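Local coordinates for alpha-glucosidase (PDB 5XFM), which probably hydrolyses terminal beta-L-arabinopyranosyl and alpha-galactosyl residues from glycosides, as a bifunctional glycoside hydrolase of family 97, at residues A582-L596 / N625-I638. The protein carries 1 engineered substitution. Sequence-based numbering, arbitrary orientation.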
ATOM      1  N   ALA A 582      18.731  -5.804   3.519  1.00 26.03           N
ATOM      2  CA  ALA A 582      18.686  -5.150   4.820  1.00 27.65           C
ATOM      3  C   ALA A 582      19.201  -3.728   4.733  1.00 28.30           C
ATOM      4  O   ALA A 582      20.143  -3.457   3.991  1.00 32.64           O
ATOM      5  CB  ALA A 582      19.485  -5.942   5.846  1.00 28.94           C
ATOM      6  N   VAL A 583      18.569  -2.812   5.463  1.00 25.91           N
ATOM      7  CA  VAL A 583      19.117  -1.461   5.599  1.00 23.70           C
ATOM      8  C   VAL A 583      19.035  -0.946   7.033  1.00 24.19           C
ATOM      9  O   VAL A 583      18.206  -1.410   7.845  1.00 24.78           O
ATOM     10  CB  VAL A 583      18.408  -0.428   4.684  1.00 26.53           C
ATOM     11  CG1 VAL A 583      18.565  -0.786   3.208  1.00 24.93           C
ATOM     12  CG2 VAL A 583      16.944  -0.275   5.077  1.00 23.86           C
ATOM     13  N   ASN A 584      19.895   0.032   7.320  1.00 20.83           N
ATOM     14  CA  ASN A 584      20.022   0.598   8.663  1.00 24.01           C
ATOM     15  C   ASN A 584      19.807   2.114   8.708  1.00 23.28           C
ATOM     16  O   ASN A 584      20.567   2.879   8.107  1.00 25.30           O
ATOM     17  CB  ASN A 584      21.401   0.257   9.237  1.00 24.57           C
ATOM     18  CG  ASN A 584      21.664   0.922  10.584  1.00 30.97           C
ATOM     19  OD1 ASN A 584      20.740   1.220  11.348  1.00 30.60           O
ATOM     20  ND2 ASN A 584      22.939   1.158  10.879  1.00 30.26           N
ATOM     21  N   ALA A 585      18.793   2.545   9.455  1.00 23.95           N
ATOM     22  CA  ALA A 585      18.507   3.970   9.602  1.00 27.44           C
ATOM     23  C   ALA A 585      19.016   4.518  10.929  1.00 29.47           C
ATOM     24  O   ALA A 585      18.789   5.686  11.247  1.00 30.11           O
ATOM     25  CB  ALA A 585      17.012   4.234   9.473  1.00 22.07           C
ATOM     26  N   GLY A 586      19.684   3.680  11.714  1.00 26.00           N
ATOM     27  CA  GLY A 586      20.259   4.144  12.965  1.00 35.16           C
ATOM     28  C   GLY A 586      21.474   5.005  12.682  1.00 37.91           C
ATOM     29  O   GLY A 586      21.915   5.095  11.535  1.00 42.19           O
ATOM     30  N   LYS A 587      22.025   5.636  13.713  1.00 43.42           N
ATOM     31  CA  LYS A 587      23.262   6.396  13.539  1.00 48.73           C
ATOM     32  C   LYS A 587      24.477   5.641  14.077  1.00 47.82           C
ATOM     33  O   LYS A 587      25.616   6.040  13.835  1.00 49.32           O
ATOM     34  CB  LYS A 587      23.155   7.792  14.161  1.00 50.40           C
ATOM     35  CG  LYS A 587      22.827   8.845  13.098  1.00 58.75           C
ATOM     36  CD  LYS A 587      22.056  10.034  13.632  1.00 60.81           C
ATOM     37  CE  LYS A 587      21.040  10.536  12.601  1.00 55.92           C
ATOM     38  NZ  LYS A 587      20.374   9.446  11.814  1.00 41.50           N
ATOM     39  N   GLU A 588      24.238   4.530  14.768  1.00 47.67           N
ATOM     40  CA  GLU A 588      25.340   3.653  15.135  1.00 45.91           C
ATOM     41  C   GLU A 588      25.313   2.438  14.222  1.00 44.03           C
ATOM     42  O   GLU A 588      24.248   2.035  13.745  1.00 41.03           O
ATOM     43  CB  GLU A 588      25.278   3.209  16.604  1.00 49.23           C
ATOM     44  CG  GLU A 588      25.536   4.293  17.638  1.00 59.77           C
ATOM     45  CD  GLU A 588      25.167   3.846  19.045  1.00 75.23           C
ATOM     46  OE1 GLU A 588      24.773   2.672  19.211  1.00 77.33           O
ATOM     47  OE2 GLU A 588      25.339   4.643  19.992  1.00 83.38           O
ATOM     48  N   PRO A 589      26.489   1.840  13.987  1.00 41.52           N
ATOM     49  CA  PRO A 589      26.576   0.629  13.169  1.00 38.35           C
ATOM     50  C   PRO A 589      25.689  -0.473  13.722  1.00 40.87           C
ATOM     51  O   PRO A 589      25.475  -0.561  14.931  1.00 41.97           O
ATOM     52  CB  PRO A 589      28.052   0.253  13.261  1.00 40.70           C
ATOM     53  CG  PRO A 589      28.745   1.556  13.494  1.00 46.12           C
ATOM     54  CD  PRO A 589      27.820   2.322  14.395  1.00 42.88           C
ATOM     55  N   LEU A 590      25.190  -1.316  12.833  1.00 38.10           N
ATOM     56  CA  LEU A 590      24.204  -2.312  13.206  1.00 36.18           C
ATOM     57  C   LEU A 590      24.774  -3.708  13.053  1.00 40.75           C
ATOM     58  O   LEU A 590      25.183  -4.099  11.964  1.00 36.97           O
ATOM     59  CB  LEU A 590      22.959  -2.154  12.343  1.00 32.78           C
ATOM     60  CG  LEU A 590      21.722  -2.951  12.729  1.00 33.77           C
ATOM     61  CD1 LEU A 590      21.094  -2.459  14.022  1.00 35.45           C
ATOM     62  CD2 LEU A 590      20.739  -2.898  11.579  1.00 33.77           C
ATOM     63  N   LYS A 591      24.790  -4.459  14.149  1.00 41.74           N
ATOM     64  CA  LYS A 591      25.365  -5.793  14.137  1.00 42.74           C
ATOM     65  C   LYS A 591      24.287  -6.873  14.158  1.00 44.74           C
ATOM     66  O   LYS A 591      23.472  -6.940  15.077  1.00 46.79           O
ATOM     67  CB  LYS A 591      26.310  -5.963  15.338  1.00 44.28           C
ATOM     68  CG  LYS A 591      27.284  -7.135  15.241  1.00 60.71           C
ATOM     69  CD  LYS A 591      27.511  -7.563  13.801  1.00 56.24           C
ATOM     70  CE  LYS A 591      28.551  -8.662  13.687  1.00 58.12           C
ATOM     71  NZ  LYS A 591      28.841  -8.984  12.263  1.00 49.39           N
ATOM     72  N   LEU A 592      24.289  -7.709  13.124  1.00 43.57           N
ATOM     73  CA  LEU A 592      23.288  -8.755  12.968  1.00 42.43           C
ATOM     74  C   LEU A 592      23.901 -10.140  13.045  1.00 46.89           C
ATOM     75  O   LEU A 592      24.905 -10.430  12.382  1.00 45.85           O
ATOM     76  CB  LEU A 592      22.541  -8.640  11.634  1.00 43.39           C
ATOM     77  CG  LEU A 592      21.455  -7.608  11.329  1.00 40.32           C
ATOM     78  CD1 LEU A 592      21.670  -6.317  12.071  1.00 42.56           C
ATOM     79  CD2 LEU A 592      21.399  -7.368   9.828  1.00 42.15           C
ATOM     80  N   LYS A 593      23.289 -10.988  13.861  1.00 47.77           N
ATOM     81  CA  LYS A 593      23.509 -12.417  13.786  1.00 45.26           C
ATOM     82  C   LYS A 593      22.203 -13.013  13.286  1.00 48.33           C
ATOM     83  O   LYS A 593      21.201 -13.026  14.000  1.00 49.48           O
ATOM     84  CB  LYS A 593      23.915 -13.010  15.134  1.00 47.84           C
ATOM     85  CG  LYS A 593      25.177 -12.412  15.732  1.00 59.58           C
ATOM     86  CD  LYS A 593      24.934 -11.943  17.160  1.00 65.21           C
ATOM     87  CE  LYS A 593      25.996 -12.474  18.110  1.00 65.02           C
ATOM     88  NZ  LYS A 593      25.548 -12.423  19.528  1.00 66.91           N
ATOM     89  N   LEU A 594      22.208 -13.493  12.052  1.00 52.55           N
ATOM     90  CA  LEU A 594      20.985 -13.945  11.414  1.00 48.68           C
ATOM     91  C   LEU A 594      21.013 -15.449  11.231  1.00 46.71           C
ATOM     92  O   LEU A 594      22.072 -16.050  11.010  1.00 51.17           O
ATOM     93  CB  LEU A 594      20.793 -13.256  10.058  1.00 45.28           C
ATOM     94  CG  LEU A 594      20.910 -11.732  10.020  1.00 41.92           C
ATOM     95  CD1 LEU A 594      20.774 -11.221   8.595  1.00 36.75           C
ATOM     96  CD2 LEU A 594      19.855 -11.105  10.909  1.00 41.34           C
ATOM     97  N   ASP A 595      19.831 -16.045  11.314  1.00 47.54           N
ATOM     98  CA  ASP A 595      19.650 -17.442  10.975  1.00 54.71           C
ATOM     99  C   ASP A 595      18.916 -17.482   9.641  1.00 51.84           C
ATOM    100  O   ASP A 595      17.728 -17.172   9.562  1.00 51.85           O
ATOM    101  CB  ASP A 595      18.865 -18.172  12.071  1.00 55.75           C
ATOM    102  CG  ASP A 595      18.685 -19.655  11.784  1.00 65.93           C
ATOM    103  OD1 ASP A 595      19.558 -20.256  11.120  1.00 66.23           O
ATOM    104  OD2 ASP A 595      17.662 -20.221  12.222  1.00 70.01           O
ATOM    105  N   LEU A 596      19.645 -17.834   8.589  1.00 47.89           N
ATOM    106  CA  LEU A 596      19.101 -17.800   7.237  1.00 48.15           C
ATOM    107  C   LEU A 596      18.972 -19.188   6.627  1.00 45.05           C
ATOM    108  O   LEU A 596      19.862 -19.636   5.906  1.00 44.26           O
ATOM    109  CB  LEU A 596      19.957 -16.905   6.337  1.00 48.34           C
ATOM    110  CG  LEU A 596      20.179 -15.475   6.835  1.00 46.10           C
ATOM    111  CD1 LEU A 596      20.938 -14.664   5.803  1.00 42.56           C
ATOM    112  CD2 LEU A 596      18.853 -14.808   7.175  1.00 43.01           C
ATOM    113  N   ASN A 625      24.612 -24.412   9.484  1.00 58.92           N
ATOM    114  CA  ASN A 625      23.837 -23.851  10.572  1.00 55.47           C
ATOM    115  C   ASN A 625      22.984 -22.651  10.150  1.00 55.60           C
ATOM    116  O   ASN A 625      21.998 -22.330  10.808  1.00 57.75           O
ATOM    117  CB  ASN A 625      24.778 -23.479  11.717  1.00 50.47           C
ATOM    118  CG  ASN A 625      25.919 -22.583  11.262  1.00 60.93           C
ATOM    119  OD1 ASN A 625      25.871 -21.995  10.182  1.00 62.97           O
ATOM    120  ND2 ASN A 625      26.955 -22.480  12.087  1.00 60.61           N
ATOM    121  N   GLY A 626      23.347 -21.999   9.048  1.00 55.34           N
ATOM    122  CA  GLY A 626      22.577 -20.857   8.587  1.00 58.33           C
ATOM    123  C   GLY A 626      23.047 -19.590   9.279  1.00 55.14           C
ATOM    124  O   GLY A 626      22.411 -18.540   9.188  1.00 53.35           O
ATOM    125  N   LYS A 627      24.163 -19.708   9.992  1.00 53.98           N
ATOM    126  CA  LYS A 627      24.720 -18.618  10.781  1.00 54.00           C
ATOM    127  C   LYS A 627      25.389 -17.540   9.946  1.00 54.30           C
ATOM    128  O   LYS A 627      26.526 -17.719   9.507  1.00 60.96           O
ATOM    129  CB  LYS A 627      25.770 -19.163  11.754  1.00 58.21           C
ATOM    130  CG  LYS A 627      25.224 -19.715  13.057  1.00 59.54           C
ATOM    131  CD  LYS A 627      23.792 -19.294  13.305  1.00 62.75           C
ATOM    132  CE  LYS A 627      23.205 -20.067  14.473  1.00 68.30           C
ATOM    133  NZ  LYS A 627      21.728 -19.911  14.529  1.00 66.03           N
ATOM    134  N   VAL A 628      24.683 -16.445   9.685  1.00 52.42           N
ATOM    135  CA  VAL A 628      25.306 -15.301   9.015  1.00 51.86           C
ATOM    136  C   VAL A 628      25.570 -14.194  10.036  1.00 52.37           C
ATOM    137  O   VAL A 628      24.769 -13.978  10.935  1.00 51.04           O
ATOM    138  CB  VAL A 628      24.431 -14.766   7.866  1.00 53.96           C
ATOM    139  CG1 VAL A 628      25.086 -13.566   7.202  1.00 49.79           C
ATOM    140  CG2 VAL A 628      24.197 -15.865   6.840  1.00 54.76           C
ATOM    141  N   GLN A 629      26.695 -13.499   9.915  1.00 56.04           N
ATOM    142  CA  GLN A 629      26.927 -12.313  10.733  1.00 48.37           C
ATOM    143  C   GLN A 629      27.320 -11.150   9.854  1.00 49.28           C
ATOM    144  O   GLN A 629      28.161 -11.294   8.972  1.00 49.61           O
ATOM    145  CB  GLN A 629      28.013 -12.550  11.782  1.00 48.24           C
ATOM    146  CG  GLN A 629      27.817 -13.770  12.653  1.00 56.01           C
ATOM    147  CD  GLN A 629      28.908 -13.894  13.699  1.00 59.48           C
ATOM    148  OE1 GLN A 629      29.778 -13.029  13.807  1.00 49.38           O
ATOM    149  NE2 GLN A 629      28.853 -14.960  14.489  1.00 62.03           N
ATOM    150  N   LEU A 630      26.739  -9.987  10.111  1.00 48.94           N
ATOM    151  CA  LEU A 630      26.964  -8.842   9.230  1.00 48.78           C
ATOM    152  C   LEU A 630      26.900  -7.543  10.005  1.00 42.53           C
ATOM    153  O   LEU A 630      26.134  -7.431  10.953  1.00 47.48           O
ATOM    154  CB  LEU A 630      25.935  -8.824   8.095  1.00 49.57           C
ATOM    155  CG  LEU A 630      26.022  -9.914   7.022  1.00 51.28           C
ATOM    156  CD1 LEU A 630      24.806  -9.877   6.124  1.00 50.12           C
ATOM    157  CD2 LEU A 630      27.295  -9.752   6.194  1.00 44.76           C
ATOM    158  N   GLU A 631      27.689  -6.560   9.585  1.00 43.33           N
ATOM    159  CA  GLU A 631      27.604  -5.222  10.156  1.00 40.99           C
ATOM    160  C   GLU A 631      27.213  -4.223   9.077  1.00 40.30           C
ATOM    161  O   GLU A 631      27.791  -4.212   7.993  1.00 45.74           O
ATOM    162  CB  GLU A 631      28.928  -4.838  10.821  1.00 40.60           C
ATOM    163  CG  GLU A 631      29.039  -3.382  11.259  1.00 44.63           C
ATOM    164  CD  GLU A 631      30.278  -3.140  12.102  1.00 51.13           C
ATOM    165  OE1 GLU A 631      30.704  -1.973  12.214  1.00 54.46           O
ATOM    166  OE2 GLU A 631      30.907  -4.131  12.535  1.00 52.53           O
ATOM    167  N   ILE A 632      26.223  -3.390   9.385  1.00 35.51           N
ATOM    168  CA  ILE A 632      25.704  -2.411   8.441  1.00 32.96           C
ATOM    169  C   ILE A 632      25.919  -0.992   8.959  1.00 34.67           C
ATOM    170  O   ILE A 632      25.389  -0.615  10.008  1.00 34.95           O
ATOM    171  CB  ILE A 632      24.203  -2.634   8.165  1.00 36.19           C
ATOM    172  CG1 ILE A 632      23.921  -4.103   7.841  1.00 34.68           C
ATOM    173  CG2 ILE A 632      23.725  -1.720   7.047  1.00 31.10           C
ATOM    174  CD1 ILE A 632      22.449  -4.479   7.913  1.00 38.51           C
ATOM    175  N   ARG A 633      26.707  -0.217   8.222  1.00 33.92           N
ATOM    176  CA  ARG A 633      26.940   1.187   8.536  1.00 34.91           C
ATOM    177  C   ARG A 633      25.635   1.976   8.487  1.00 36.22           C
ATOM    178  O   ARG A 633      24.682   1.559   7.824  1.00 33.24           O
ATOM    179  CB  ARG A 633      27.975   1.782   7.573  1.00 37.29           C
ATOM    180  CG  ARG A 633      27.446   2.151   6.197  1.00 37.58           C
ATOM    181  CD  ARG A 633      28.571   2.704   5.328  1.00 41.29           C
ATOM    182  NE  ARG A 633      28.846   4.112   5.601  1.00 44.94           N
ATOM    183  CZ  ARG A 633      30.014   4.701   5.366  1.00 45.03           C
ATOM    184  NH1 ARG A 633      31.018   4.003   4.854  1.00 50.14           N
ATOM    185  NH2 ARG A 633      30.179   5.987   5.646  1.00 46.26           N
ATOM    186  N   PRO A 634      25.570   3.094   9.230  1.00 41.19           N
ATOM    187  CA  PRO A 634      24.422   4.004   9.143  1.00 36.57           C
ATOM    188  C   PRO A 634      24.172   4.490   7.715  1.00 35.52           C
ATOM    189  O   PRO A 634      25.129   4.748   6.981  1.00 32.93           O
ATOM    190  CB  PRO A 634      24.825   5.162  10.062  1.00 38.14           C
ATOM    191  CG  PRO A 634      25.794   4.549  11.024  1.00 36.48           C
ATOM    192  CD  PRO A 634      26.573   3.575  10.199  1.00 36.01           C
ATOM    193  N   GLN A 635      22.895   4.595   7.341  1.00 33.17           N
ATOM    194  CA  GLN A 635      22.483   4.988   5.992  1.00 31.73           C
ATOM    195  C   GLN A 635      22.958   3.974   4.955  1.00 31.39           C
ATOM    196  O   GLN A 635      23.034   4.280   3.761  1.00 28.75           O
ATOM    197  CB  GLN A 635      23.000   6.393   5.645  1.00 32.56           C
ATOM    198  CG  GLN A 635      22.709   7.441   6.711  1.00 34.76           C
ATOM    199  CD  GLN A 635      21.229   7.740   6.850  1.00 35.61           C
ATOM    200  OE1 GLN A 635      20.529   7.937   5.857  1.00 34.34           O
ATOM    201  NE2 GLN A 635      20.737   7.746   8.086  1.00 39.20           N
ATOM    202  N   GLY A 636      23.281   2.768   5.417  1.00 25.70           N
ATOM    203  CA  GLY A 636      23.789   1.734   4.537  1.00 28.43           C
ATOM    204  C   GLY A 636      22.895   0.508   4.449  1.00 30.64           C
ATOM    205  O   GLY A 636      21.832   0.434   5.089  1.00 25.89           O
ATOM    206  N   GLY A 637      23.345  -0.464   3.658  1.00 26.88           N
ATOM    207  CA  GLY A 637      22.580  -1.666   3.406  1.00 27.12           C
ATOM    208  C   GLY A 637      23.423  -2.852   2.976  1.00 32.07           C
ATOM    209  O   GLY A 637      24.623  -2.728   2.722  1.00 29.80           O
ATOM    210  N   ILE A 638      22.769  -4.007   2.885  1.00 33.90           N
ATOM    211  CA  ILE A 638      23.404  -5.267   2.520  1.00 32.24           C
ATOM    212  C   ILE A 638      22.422  -6.081   1.692  1.00 32.89           C
ATOM    213  O   ILE A 638      21.211  -6.042   1.945  1.00 35.11           O
ATOM    214  CB  ILE A 638      23.849  -6.074   3.770  1.00 36.60           C
ATOM    215  CG1 ILE A 638      25.291  -5.737   4.136  1.00 35.03           C
ATOM    216  CG2 ILE A 638      23.743  -7.574   3.539  1.00 34.83           C
ATOM    217  CD1 ILE A 638      25.673  -6.146   5.535  1.00 49.93           C
TER
HETATM  218  O   HOH W   1      18.893   7.979   9.813  1.00 37.82           O
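Ile632 packs against Ala582 and Leu592 between the two layers of a beta sandwich in the C-terminal domain of this family 97 enzyme. Each segment leaves one layer and enters the other: 582-584 pairs with 636-638 in the six-stranded sheet, and 590-595 with 627-632 in a two-stranded one. Both pairs are antiparallel, with segment axes at 161°.

The inward face of the antiparallel pair 590-595/627-632 carries Leu590, Leu592, Leu594, Val628, Leu630 and Ile632. With CG1 anti to the carbonyl carbon, Ile632 sends CD1 inward, 3.6 Å from Leu592 CD2, the two side chains meeting at a slant, and 3.9 Å from Ala582 CB on the facing sheet. Its other branch, CG2, lies 3.8 Å from Asn584 CB. At the far end Leu596 CD1 meets Val628 CG2 at 3.6 Å. Val569 of strand 567-574 touches both Ala582 and Leu592, continuing the apolar layer. Lys591, Lys593, Gln629 and Glu631 occupy the outer, exposed face.

Where the two connections pass between the layers, Asn584 ties both together. Its CG stands anti to the backbone N (chi1 175°), which turns the amide toward both connections: OD1 accepts from Gly586 N in an Asx turn, while ND2 donates to Glu588 O and Ile632 O. Pro634, in the type II turn from Arg633 to Gly636, fits over the other connection, its CG 3.2 Å from Lys587 O.

Ile632 O is thus gripped twice, from opposite faces of its carbonyl plane: Leu590 N donates at 2.9 Å, tilted 31° from that plane, whereas Asn584 ND2, 3.1 Å away, stands above the other face.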